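Local coordinates for frutapin (Artocarpus altilis, PDB 5KRP), which is a breadfruit lectin of the jacalin-like family that binds carbohydrate, crystallised here without sugar, at residues 73-78 with 106-111; 66-71 with 111-116; 22-27 with 50-55. One frame throughout, in Å; residues are numbered along the deposited sequence.

Contact 1 (73-78 with 106-111); sequences PEEFLV and KGRTFG
At one end of a four-stranded sheet of the beta-prism fold of jacalin-like lectins, the loop leading into strand 77-86 meets the loop leading into strand 109-114, and a salt bridge between Glu75 and Arg108 ties the two. Glu75 OE1 accepts a hydrogen bond from Arg108 NH1 at 2.7 Å, the N-H...O angle 149°. OE1 offers its syn lone pair and sits at the edge of the guanidinium, close to its plane; the carboxylate and guanidinium are nearly coplanar, 17° apart, with a single N-H...O bond between them. Glu75 reaches the arginine because its chain runs out fully extended, CG anti to the backbone N (chi1 -177°). Phe110 covers one face of the guanidinium: Phe110 CZ lies 3.6 Å above the guanidinium plane, over its centre. Lys106 adds apolar contact: its CG rests 3.7 Å from Glu75 CG, while its CE passes Glu74 O at 3.8 Å. The Glu75 carboxylate also has partners outside, OE1 accepting from the backbone N of Gln71 and OE2 paired with Thr104 OG1. A buried carboxylate with this many partners is held in orientation, and the neighbouring guanidinium would be expected to favour its charged form.

Contact 2 (66-71 with 111-116); sequences VKIELQ and GPYGEE
Val66 and Ile68 of strand 64-69 pack against Tyr113 of strand 109-114, joining strands that are, within this chain, the outermost of two antiparallel four-stranded sheets in the beta-prism fold of jacalin-like lectins. No hydrogen bond crosses between the two segments, whose nearest CA atoms, those of Val66 and Tyr113, are 8.9 Å apart; side chains alone bridge the gap.

The first kind of interaction is CH-pi. Val66 CG1 sits over one face of the Tyr113 ring, 4.2 Å from its centroid and 18° off the normal. It is placed there by a chi1 of 67°, which sets CG1 between the backbone N and the carbonyl carbon. The opposite face of the ring is covered by the tyrosine's own strand: Gly111 CA lies 3.5 Å above the plane, toward the rim, so the ring is sandwiched between the valine methyl and the glycine.

The second kind is apolar contact. Val66 CG2 touches Tyr113 CE1 at 4.0 Å, and Ile68, coming from the direction opposite to the tyrosine, brings CD1 to the other flank of the ring. Beyond the two segments, the Tyr113 ring also meets that of Tyr34, and Ile68 packs on Phe102 and Phe110, which extends the apolar layer between the sheets. Ile68 CD1 lies 3.7 Å from Tyr113 CE2, and Ile68 CG1 3.8 Å from Tyr113 OH.

Contact 3 (22-27 with 50-55); sequences GSYTGI and EPFSGS
The rings of Tyr24 and Phe52 meet obliquely, neither stacked nor edge-to-face: their planes are inclined by 41° and their centroids lie 5.3 Å apart. The approach is between the outer part of the tyrosine and one flank of the phenylalanine. Tyr24 CE2 comes to 3.5 Å from Phe52 CD1 and 3.7 Å from Phe52 CE1, and the phenol oxygen joins in, Tyr24 OH lying 3.7 Å from Phe52 CE1. Tyr24 also stacks with the ring of Tyr45, a residue of strand 38-47, so it has aromatic neighbours on both of the strands that follow strand 26-34 in the chain.

Phe52 gets there with CG anti to its backbone N (chi1 -180°), the ring carried out from strand 50-53 toward the loop that holds Tyr24. The two side chains run at about a right angle to each other. No hydrogen bond crosses between the segments; the contact is apolar apart from the phenol oxygen, which is hydrogen-bonded to the carbonyl O of Asp21. That bond anchors the far end of the tyrosine while Tyr24 CE2 lies against Phe52 CD1.

Just past the tyrosine, a classic beta bulge opposite Asp46, made by Thr25 and Gly26, opens strand 26-34, and a second subunit adjoins this place: Ser23 N bonds to Asn48 OD1 of that subunit, and Leu47 of the same neighbour packs on Phe52. The aromatic pair thus joins the entry to strand 26-34 with strand 50-53, outermost of that antiparallel sheet within this chain, at a subunit interface of a jacalin-like beta-prism lectin.

Along the chain contact 3 closes first; contact 2 then opens, and contact 1 falls wholly within the span that contact 2 encloses. Contacts 1 and 2 are neighbours, centres 11 Å apart: both use strand 109-114, share Gly111 and touch through Phe110 on Ile68. Contact 3 lies farther off, its centre about 17 Å from that of contact 1 and 18 Å from that of contact 2, yet contact 2 touches it, Leu70 CD1 lying 3.9 Å from Ile27 O. Contacts 2 and 3 reach the same sheet, contact 2 through strand 64-69 and contact 3 through strand 50-53 at the far edge. Contacts 1 and 3 both border a second subunit of the tetramer.

Contact 1 (73-78 with 106-111)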
ATOM      1  N   PRO A  73      19.843   0.620  -7.300  1.00 22.93           N
ATOM      2  CA  PRO A  73      18.723   0.900  -6.420  1.00 23.13           C
ATOM      3  C   PRO A  73      19.062   1.491  -5.086  1.00 23.44           C
ATOM      4  O   PRO A  73      18.137   1.849  -4.314  1.00 26.74           O
ATOM      5  CB  PRO A  73      18.157  -0.493  -6.163  1.00 24.56           C
ATOM      6  CG  PRO A  73      19.383  -1.349  -6.181  1.00 24.88           C
ATOM      7  CD  PRO A  73      20.190  -0.829  -7.313  1.00 26.98           C
ATOM      8  N   GLU A  74      20.351   1.565  -4.753  1.00 24.33           N
ATOM      9  CA  GLU A  74      20.749   1.999  -3.405  1.00 26.04           C
ATOM     10  C   GLU A  74      20.452   3.504  -3.139  1.00 22.29           C
ATOM     11  O   GLU A  74      20.248   3.889  -1.978  1.00 25.30           O
ATOM     12  CB  GLU A  74      22.238   1.800  -3.143  1.00 29.67           C
ATOM     13  CG  GLU A  74      22.720   0.375  -3.156  1.00 38.68           C
ATOM     14  CD  GLU A  74      22.801  -0.222  -4.573  1.00 46.48           C
ATOM     15  OE1 GLU A  74      22.983   0.564  -5.585  1.00 38.72           O
ATOM     16  OE2 GLU A  74      22.653  -1.481  -4.641  1.00 49.51           O
ATOM     17  N   GLU A  75      20.537   4.298  -4.199  1.00 21.56           N
ATOM     18  CA  GLU A  75      20.300   5.762  -4.123  1.00 19.91           C
ATOM     19  C   GLU A  75      18.943   6.082  -4.745  1.00 19.21           C
ATOM     20  O   GLU A  75      18.648   5.615  -5.842  1.00 20.44           O
ATOM     21  CB  GLU A  75      21.405   6.539  -4.813  1.00 21.78           C
ATOM     22  CG  GLU A  75      21.244   8.064  -4.695  1.00 22.87           C
ATOM     23  CD  GLU A  75      22.278   8.880  -5.470  1.00 21.44           C
ATOM     24  OE1 GLU A  75      22.635   8.507  -6.603  1.00 21.99           O
ATOM     25  OE2 GLU A  75      22.703   9.898  -4.910  1.00 24.14           O
ATOM     26  N   PHE A  76      18.152   6.874  -4.018  1.00 20.08           N
ATOM     27  CA  PHE A  76      16.819   7.244  -4.498  1.00 18.94           C
ATOM     28  C   PHE A  76      16.456   8.610  -3.914  1.00 18.86           C
ATOM     29  O   PHE A  76      17.073   9.106  -2.936  1.00 19.76           O
ATOM     30  CB  PHE A  76      15.797   6.178  -4.037  1.00 19.26           C
ATOM     31  CG  PHE A  76      15.897   5.832  -2.595  1.00 19.17           C
ATOM     32  CD1 PHE A  76      15.273   6.593  -1.626  1.00 19.73           C
ATOM     33  CD2 PHE A  76      16.604   4.683  -2.183  1.00 22.29           C
ATOM     34  CE1 PHE A  76      15.341   6.267  -0.271  1.00 21.29           C
ATOM     35  CE2 PHE A  76      16.697   4.367  -0.814  1.00 19.27           C
ATOM     36  CZ  PHE A  76      16.109   5.158   0.133  1.00 20.68           C
ATOM     37  N   LEU A  77      15.444   9.212  -4.500  1.00 18.88           N
ATOM     38  CA  LEU A  77      15.018  10.562  -4.108  1.00 18.68           C
ATOM     39  C   LEU A  77      14.397  10.587  -2.727  1.00 18.21           C
ATOM     40  O   LEU A  77      13.631   9.658  -2.393  1.00 18.55           O
ATOM     41  CB  LEU A  77      13.975  11.074  -5.109  1.00 18.31           C
ATOM     42  CG  LEU A  77      14.414  11.276  -6.536  1.00 19.17           C
ATOM     43  CD1 LEU A  77      13.142  11.673  -7.357  1.00 19.70           C
ATOM     44  CD2 LEU A  77      15.498  12.338  -6.479  1.00 19.87           C
ATOM     45  N   VAL A  78      14.769  11.570  -1.925  1.00 17.52           N
ATOM     46  CA  VAL A  78      14.142  11.907  -0.626  1.00 17.84           C
ATOM     47  C   VAL A  78      13.439  13.266  -0.626  1.00 18.80           C
ATOM     48  O   VAL A  78      12.736  13.636   0.320  1.00 18.72           O
ATOM     49  CB  VAL A  78      15.105  11.761   0.557  1.00 19.69           C
ATOM     50  CG1 VAL A  78      15.552  10.331   0.709  1.00 21.87           C
ATOM     51  CG2 VAL A  78      16.323  12.635   0.394  1.00 17.96           C
ATOM     52  N   LYS A 106      21.541   9.492  -0.324  1.00 22.90           N
ATOM     53  CA  LYS A 106      23.004   9.489  -0.245  1.00 25.82           C
ATOM     54  C   LYS A 106      23.576  10.877  -0.030  1.00 28.19           C
ATOM     55  O   LYS A 106      24.810  11.051  -0.032  1.00 28.73           O
ATOM     56  CB  LYS A 106      23.601   8.860  -1.495  1.00 26.40           C
ATOM     57  CG  LYS A 106      23.325   7.377  -1.696  1.00 28.72           C
ATOM     58  CD  LYS A 106      23.720   6.497  -0.505  1.00 31.70           C
ATOM     59  CE  LYS A 106      23.727   5.030  -0.915  1.00 34.28           C
ATOM     60  NZ  LYS A 106      24.088   4.179   0.239  1.00 39.59           N
ATOM     61  N   GLY A 107      22.716  11.869   0.182  1.00 24.82           N
ATOM     62  CA  GLY A 107      23.174  13.250   0.377  1.00 24.75           C
ATOM     63  C   GLY A 107      23.622  14.000  -0.880  1.00 25.60           C
ATOM     64  O   GLY A 107      24.360  14.985  -0.751  1.00 27.15           O
ATOM     65  N   ARG A 108      23.237  13.577  -2.081  1.00 22.90           N
ATOM     66  CA  ARG A 108      23.565  14.326  -3.318  1.00 24.22           C
ATOM     67  C   ARG A 108      22.373  15.257  -3.626  1.00 27.40           C
ATOM     68  O   ARG A 108      21.206  14.884  -3.409  1.00 22.44           O
ATOM     69  CB  ARG A 108      23.853  13.449  -4.526  1.00 27.00           C
ATOM     70  CG  ARG A 108      25.124  12.561  -4.492  1.00 31.98           C
ATOM     71  CD  ARG A 108      24.940  11.350  -5.444  1.00 38.30           C
ATOM     72  NE  ARG A 108      25.586  11.489  -6.681  1.00 40.68           N
ATOM     73  CZ  ARG A 108      25.307  10.877  -7.841  1.00 39.99           C
ATOM     74  NH1 ARG A 108      24.314   9.974  -8.063  1.00 32.12           N
ATOM     75  NH2 ARG A 108      26.064  11.250  -8.861  1.00 38.85           N
ATOM     76  N   THR A 109      22.699  16.450  -4.108  1.00 24.24           N
ATOM     77  CA  THR A 109      21.726  17.456  -4.592  1.00 22.46           C
ATOM     78  C   THR A 109      21.900  17.643  -6.062  1.00 24.40           C
ATOM     79  O   THR A 109      23.017  17.775  -6.581  1.00 25.18           O
ATOM     80  CB  THR A 109      21.881  18.754  -3.832  1.00 26.14           C
ATOM     81  OG1 THR A 109      21.561  18.517  -2.458  1.00 24.33           O
ATOM     82  CG2 THR A 109      20.928  19.877  -4.406  1.00 25.37           C
ATOM     83  N   PHE A 110      20.803  17.585  -6.807  1.00 22.31           N
ATOM     84  CA  PHE A 110      20.854  17.853  -8.206  1.00 22.22           C
ATOM     85  C   PHE A 110      19.968  19.090  -8.434  1.00 23.48           C
ATOM     86  O   PHE A 110      18.745  19.027  -8.190  1.00 21.26           O
ATOM     87  CB  PHE A 110      20.293  16.700  -8.996  1.00 20.75           C
ATOM     88  CG  PHE A 110      21.152  15.513  -8.946  1.00 22.94           C
ATOM     89  CD1 PHE A 110      22.117  15.330  -9.863  1.00 26.27           C
ATOM     90  CD2 PHE A 110      20.923  14.526  -7.988  1.00 24.77           C
ATOM     91  CE1 PHE A 110      22.923  14.195  -9.824  1.00 27.18           C
ATOM     92  CE2 PHE A 110      21.716  13.394  -7.944  1.00 27.12           C
ATOM     93  CZ  PHE A 110      22.716  13.228  -8.868  1.00 25.62           C
ATOM     94  N   GLY A 111      20.604  20.185  -8.858  1.00 22.80           N
ATOM     95  CA  GLY A 111      19.947  21.471  -9.068  1.00 24.83           C
ATOM     96  C   GLY A 111      20.384  22.477  -8.052  1.00 24.75           C
ATOM     97  O   GLY A 111      21.363  22.236  -7.246  1.00 24.27           O
TER

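Contact 2 (66-71 with 111-116)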
ATOM      1  N   VAL A  66      19.940  18.454 -19.253  1.00 22.20           N
ATOM      2  CA  VAL A  66      20.707  17.834 -18.194  1.00 23.53           C
ATOM      3  C   VAL A  66      20.207  16.411 -17.894  1.00 23.77           C
ATOM      4  O   VAL A  66      19.029  16.117 -18.057  1.00 23.36           O
ATOM      5  CB  VAL A  66      20.702  18.682 -16.945  1.00 23.97           C
ATOM      6  CG1 VAL A  66      19.337  18.763 -16.315  1.00 24.71           C
ATOM      7  CG2 VAL A  66      21.730  18.184 -15.906  1.00 28.39           C
ATOM      8  N   LYS A  67      21.133  15.529 -17.549  1.00 22.27           N
ATOM      9  CA  LYS A  67      20.823  14.134 -17.255  1.00 22.84           C
ATOM     10  C   LYS A  67      21.219  13.864 -15.800  1.00 25.94           C
ATOM     11  O   LYS A  67      22.390  14.037 -15.397  1.00 24.87           O
ATOM     12  CB  LYS A  67      21.592  13.262 -18.229  1.00 27.27           C
ATOM     13  CG  LYS A  67      21.495  11.796 -18.056  1.00 29.92           C
ATOM     14  CD  LYS A  67      22.324  11.083 -19.137  1.00 35.42           C
ATOM     15  CE  LYS A  67      22.138   9.560 -18.991  1.00 43.03           C
ATOM     16  NZ  LYS A  67      23.068   8.682 -19.763  1.00 50.69           N
ATOM     17  N   ILE A  68      20.252  13.408 -14.996  1.00 22.08           N
ATOM     18  CA  ILE A  68      20.461  13.097 -13.592  1.00 20.93           C
ATOM     19  C   ILE A  68      20.468  11.564 -13.488  1.00 21.68           C
ATOM     20  O   ILE A  68      19.439  10.922 -13.779  1.00 22.02           O
ATOM     21  CB  ILE A  68      19.326  13.701 -12.752  1.00 23.00           C
ATOM     22  CG1 ILE A  68      19.351  15.221 -12.908  1.00 24.26           C
ATOM     23  CG2 ILE A  68      19.364  13.257 -11.276  1.00 25.10           C
ATOM     24  CD1 ILE A  68      18.122  15.873 -12.429  1.00 25.45           C
ATOM     25  N   GLU A  69      21.603  10.976 -13.179  1.00 22.59           N
ATOM     26  CA  GLU A  69      21.753   9.546 -13.162  1.00 27.27           C
ATOM     27  C   GLU A  69      21.904   9.084 -11.701  1.00 24.90           C
ATOM     28  O   GLU A  69      22.904   9.376 -11.062  1.00 24.25           O
ATOM     29  CB  GLU A  69      22.950   9.149 -14.018  1.00 32.31           C
ATOM     30  CG  GLU A  69      23.027   7.640 -14.196  1.00 42.57           C
ATOM     31  CD  GLU A  69      23.831   7.177 -15.416  1.00 46.55           C
ATOM     32  OE1 GLU A  69      24.301   8.029 -16.244  1.00 45.65           O
ATOM     33  OE2 GLU A  69      23.919   5.926 -15.513  1.00 46.25           O
ATOM     34  N   LEU A  70      20.897   8.417 -11.135  1.00 21.96           N
ATOM     35  CA  LEU A  70      20.954   7.975  -9.732  1.00 21.08           C
ATOM     36  C   LEU A  70      21.635   6.599  -9.694  1.00 22.13           C
ATOM     37  O   LEU A  70      21.517   5.778 -10.639  1.00 22.38           O
ATOM     38  CB  LEU A  70      19.536   7.857  -9.167  1.00 21.34           C
ATOM     39  CG  LEU A  70      18.714   9.158  -9.239  1.00 21.71           C
ATOM     40  CD1 LEU A  70      17.265   9.008  -8.782  1.00 24.24           C
ATOM     41  CD2 LEU A  70      19.335  10.256  -8.432  1.00 23.15           C
ATOM     42  N   GLN A  71      22.338   6.358  -8.606  1.00 23.12           N
ATOM     43  CA  GLN A  71      22.975   5.040  -8.380  1.00 26.17           C
ATOM     44  C   GLN A  71      21.882   4.024  -7.869  1.00 22.97           C
ATOM     45  O   GLN A  71      21.870   3.591  -6.707  1.00 23.43           O
ATOM     46  CB  GLN A  71      24.095   5.172  -7.392  1.00 28.69           C
ATOM     47  CG  GLN A  71      25.190   6.121  -7.797  1.00 36.00           C
ATOM     48  CD  GLN A  71      26.195   6.398  -6.650  1.00 44.25           C
ATOM     49  OE1 GLN A  71      25.823   6.792  -5.521  1.00 47.62           O
ATOM     50  NE2 GLN A  71      27.478   6.196  -6.944  1.00 54.56           N
ATOM     51  N   GLY A 111      20.604  20.185  -8.858  1.00 22.80           N
ATOM     52  CA  GLY A 111      19.947  21.471  -9.068  1.00 24.83           C
ATOM     53  C   GLY A 111      20.384  22.477  -8.052  1.00 24.75           C
ATOM     54  O   GLY A 111      21.363  22.236  -7.246  1.00 24.27           O
ATOM     55  N   PRO A 112      19.683  23.596  -7.950  1.00 21.96           N
ATOM     56  CA  PRO A 112      18.458  23.996  -8.736  1.00 20.18           C
ATOM     57  C   PRO A 112      18.724  24.142 -10.251  1.00 22.77           C
ATOM     58  O   PRO A 112      19.818  24.534 -10.673  1.00 26.01           O
ATOM     59  CB  PRO A 112      18.114  25.320  -8.113  1.00 23.70           C
ATOM     60  CG  PRO A 112      19.475  25.908  -7.704  1.00 24.55           C
ATOM     61  CD  PRO A 112      20.260  24.728  -7.190  1.00 24.91           C
ATOM     62  N   TYR A 113      17.745  23.748 -11.060  1.00 19.29           N
ATOM     63  CA  TYR A 113      17.739  23.949 -12.484  1.00 20.91           C
ATOM     64  C   TYR A 113      16.694  24.971 -12.736  1.00 24.66           C
ATOM     65  O   TYR A 113      15.620  24.878 -12.153  1.00 23.47           O
ATOM     66  CB  TYR A 113      17.358  22.678 -13.176  1.00 20.49           C
ATOM     67  CG  TYR A 113      18.345  21.550 -12.837  1.00 23.83           C
ATOM     68  CD1 TYR A 113      19.671  21.594 -13.257  1.00 24.46           C
ATOM     69  CD2 TYR A 113      17.948  20.473 -12.033  1.00 22.70           C
ATOM     70  CE1 TYR A 113      20.566  20.550 -12.946  1.00 25.08           C
ATOM     71  CE2 TYR A 113      18.843  19.453 -11.706  1.00 23.00           C
ATOM     72  CZ  TYR A 113      20.133  19.496 -12.148  1.00 24.52           C
ATOM     73  OH  TYR A 113      20.978  18.479 -11.766  1.00 24.56           O
ATOM     74  N   GLY A 114      16.979  25.973 -13.581  1.00 23.57           N
ATOM     75  CA  GLY A 114      15.977  26.968 -13.866  1.00 22.22           C
ATOM     76  C   GLY A 114      16.182  28.211 -13.027  1.00 25.17           C
ATOM     77  O   GLY A 114      17.293  28.471 -12.554  1.00 28.49           O
ATOM     78  N   GLU A 115      15.131  28.993 -12.838  1.00 22.31           N
ATOM     79  CA  GLU A 115      15.231  30.164 -11.971  1.00 22.72           C
ATOM     80  C   GLU A 115      14.371  30.058 -10.743  1.00 21.35           C
ATOM     81  O   GLU A 115      13.183  29.799 -10.854  1.00 21.55           O
ATOM     82  CB  GLU A 115      14.818  31.449 -12.705  1.00 26.70           C
ATOM     83  CG  GLU A 115      15.697  31.696 -13.947  1.00 31.35           C
ATOM     84  CD  GLU A 115      15.334  32.980 -14.735  1.00 39.54           C
ATOM     85  OE1 GLU A 115      14.226  33.546 -14.541  1.00 41.72           O
ATOM     86  OE2 GLU A 115      16.168  33.387 -15.585  1.00 48.13           O
ATOM     87  N   GLU A 116      14.945  30.391  -9.611  1.00 21.65           N
ATOM     88  CA  GLU A 116      14.224  30.372  -8.312  1.00 24.63           C
ATOM     89  C   GLU A 116      13.377  31.611  -8.097  1.00 25.03           C
ATOM     90  O   GLU A 116      13.672  32.451  -7.271  1.00 31.59           O
ATOM     91  CB  GLU A 116      15.166  30.044  -7.167  1.00 28.03           C
ATOM     92  CG  GLU A 116      15.860  28.683  -7.362  1.00 27.99           C
ATOM     93  CD  GLU A 116      16.618  28.223  -6.122  1.00 31.78           C
ATOM     94  OE1 GLU A 116      17.338  29.065  -5.550  1.00 38.36           O
ATOM     95  OE2 GLU A 116      16.482  27.041  -5.686  1.00 33.22           O
TER

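Contact 3 (22-27 with 50-55)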
ATOM      1  N   GLY A  22       2.355   7.174 -15.190  1.00 13.12           N
ATOM      2  CA  GLY A  22       1.933   6.039 -14.379  1.00 15.85           C
ATOM      3  C   GLY A  22       3.033   5.630 -13.390  1.00 13.98           C
ATOM      4  O   GLY A  22       3.909   6.461 -13.069  1.00 17.32           O
ATOM      5  N   SER A  23       2.969   4.373 -12.872  1.00 14.89           N
ATOM      6  CA  SER A  23       3.787   3.974 -11.763  1.00 15.51           C
ATOM      7  C   SER A  23       4.628   2.772 -12.119  1.00 14.44           C
ATOM      8  O   SER A  23       4.197   1.934 -12.912  1.00 14.00           O
ATOM      9  CB  SER A  23       2.906   3.665 -10.516  1.00 19.06           C
ATOM     10  OG  SER A  23       2.307   4.929 -10.050  1.00 21.62           O
ATOM     11  N   TYR A  24       5.760   2.707 -11.468  1.00 14.53           N
ATOM     12  CA  TYR A  24       6.867   1.716 -11.737  1.00 15.56           C
ATOM     13  C   TYR A  24       7.452   1.286 -10.377  1.00 16.53           C
ATOM     14  O   TYR A  24       6.770   1.365  -9.295  1.00 17.27           O
ATOM     15  CB  TYR A  24       7.941   2.344 -12.702  1.00 16.22           C
ATOM     16  CG  TYR A  24       7.331   2.913 -13.955  1.00 15.40           C
ATOM     17  CD1 TYR A  24       6.776   4.173 -13.951  1.00 15.54           C
ATOM     18  CD2 TYR A  24       7.282   2.174 -15.131  1.00 17.23           C
ATOM     19  CE1 TYR A  24       6.167   4.680 -15.098  1.00 15.30           C
ATOM     20  CE2 TYR A  24       6.703   2.699 -16.297  1.00 18.17           C
ATOM     21  CZ  TYR A  24       6.131   3.944 -16.278  1.00 16.64           C
ATOM     22  OH  TYR A  24       5.554   4.428 -17.449  1.00 18.22           O
ATOM     23  N   THR A  25       8.671   0.763 -10.383  1.00 15.62           N
ATOM     24  CA  THR A  25       9.299   0.337  -9.123  1.00 17.77           C
ATOM     25  C   THR A  25      10.370   1.229  -8.615  1.00 16.91           C
ATOM     26  O   THR A  25      10.893   1.056  -7.505  1.00 18.55           O
ATOM     27  CB  THR A  25       9.737  -1.161  -9.190  1.00 22.78           C
ATOM     28  OG1 THR A  25      10.486  -1.399 -10.339  1.00 23.93           O
ATOM     29  CG2 THR A  25       8.508  -2.007  -9.393  1.00 27.22           C
ATOM     30  N   GLY A  26      10.755   2.233  -9.411  1.00 15.35           N
ATOM     31  CA  GLY A  26      11.781   3.176  -8.976  1.00 14.81           C
ATOM     32  C   GLY A  26      12.216   4.076 -10.144  1.00 15.76           C
ATOM     33  O   GLY A  26      11.569   4.095 -11.205  1.00 16.01           O
ATOM     34  N   ILE A  27      13.244   4.857  -9.841  1.00 15.19           N
ATOM     35  CA  ILE A  27      13.816   5.880 -10.754  1.00 17.42           C
ATOM     36  C   ILE A  27      15.308   5.570 -10.995  1.00 16.35           C
ATOM     37  O   ILE A  27      16.095   5.497 -10.063  1.00 18.13           O
ATOM     38  CB  ILE A  27      13.677   7.279 -10.162  1.00 16.64           C
ATOM     39  CG1 ILE A  27      12.242   7.605  -9.699  1.00 19.90           C
ATOM     40  CG2 ILE A  27      14.120   8.372 -11.163  1.00 18.04           C
ATOM     41  CD1 ILE A  27      11.119   7.483 -10.707  1.00 21.19           C
ATOM     42  N   GLU A  50      14.661  -3.799 -14.420  1.00 22.21           N
ATOM     43  CA  GLU A  50      15.136  -3.440 -15.752  1.00 22.73           C
ATOM     44  C   GLU A  50      14.696  -1.980 -16.033  1.00 20.20           C
ATOM     45  O   GLU A  50      13.586  -1.537 -15.605  1.00 20.51           O
ATOM     46  CB  GLU A  50      14.628  -4.393 -16.826  1.00 25.99           C
ATOM     47  CG  GLU A  50      15.211  -5.838 -16.728  1.00 34.37           C
ATOM     48  CD  GLU A  50      16.763  -5.909 -16.923  1.00 42.87           C
ATOM     49  OE1 GLU A  50      17.349  -5.067 -17.649  1.00 51.40           O
ATOM     50  OE2 GLU A  50      17.442  -6.789 -16.332  1.00 48.24           O
ATOM     51  N   PRO A  51      15.533  -1.221 -16.732  1.00 21.49           N
ATOM     52  CA  PRO A  51      15.064   0.085 -17.201  1.00 19.83           C
ATOM     53  C   PRO A  51      13.793   0.078 -18.091  1.00 19.90           C
ATOM     54  O   PRO A  51      13.544  -0.844 -18.872  1.00 18.72           O
ATOM     55  CB  PRO A  51      16.219   0.646 -18.031  1.00 24.42           C
ATOM     56  CG  PRO A  51      17.196  -0.439 -18.235  1.00 26.96           C
ATOM     57  CD  PRO A  51      16.815  -1.594 -17.349  1.00 22.51           C
ATOM     58  N   PHE A  52      12.969   1.121 -17.954  1.00 17.78           N
ATOM     59  CA  PHE A  52      11.827   1.292 -18.791  1.00 17.61           C
ATOM     60  C   PHE A  52      11.738   2.807 -19.132  1.00 19.50           C
ATOM     61  O   PHE A  52      11.639   3.642 -18.214  1.00 20.13           O
ATOM     62  CB  PHE A  52      10.538   0.861 -18.089  1.00 19.80           C
ATOM     63  CG  PHE A  52       9.267   1.013 -18.932  1.00 19.41           C
ATOM     64  CD1 PHE A  52       8.691   2.285 -19.159  1.00 19.92           C
ATOM     65  CD2 PHE A  52       8.650  -0.087 -19.471  1.00 20.04           C
ATOM     66  CE1 PHE A  52       7.520   2.436 -19.922  1.00 19.39           C
ATOM     67  CE2 PHE A  52       7.478   0.053 -20.245  1.00 22.38           C
ATOM     68  CZ  PHE A  52       6.920   1.329 -20.469  1.00 20.99           C
ATOM     69  N   SER A  53      11.896   3.159 -20.417  1.00 20.59           N
ATOM     70  CA  SER A  53      11.879   4.602 -20.796  1.00 21.63           C
ATOM     71  C   SER A  53      10.482   5.103 -20.788  1.00 18.69           C
ATOM     72  O   SER A  53       9.616   4.619 -21.531  1.00 20.99           O
ATOM     73  CB  SER A  53      12.501   4.835 -22.188  1.00 24.52           C
ATOM     74  OG  SER A  53      13.790   4.303 -22.183  1.00 27.71           O
ATOM     75  N   GLY A  54      10.234   6.134 -19.983  1.00 20.40           N
ATOM     76  CA  GLY A  54       8.911   6.806 -20.056  1.00 21.60           C
ATOM     77  C   GLY A  54       8.788   7.627 -21.317  1.00 22.77           C
ATOM     78  O   GLY A  54       9.790   7.887 -22.007  1.00 20.08           O
ATOM     79  N   SER A  55       7.563   7.994 -21.634  1.00 24.47           N
ATOM     80  CA  SER A  55       7.310   8.852 -22.755  1.00 23.76           C
ATOM     81  C   SER A  55       8.065  10.135 -22.557  1.00 23.22           C
ATOM     82  O   SER A  55       8.189  10.629 -21.469  1.00 21.47           O
ATOM     83  CB  SER A  55       5.814   9.189 -22.889  1.00 29.68           C
ATOM     84  OG  SER A  55       5.025   8.047 -23.175  1.00 33.38           O
TER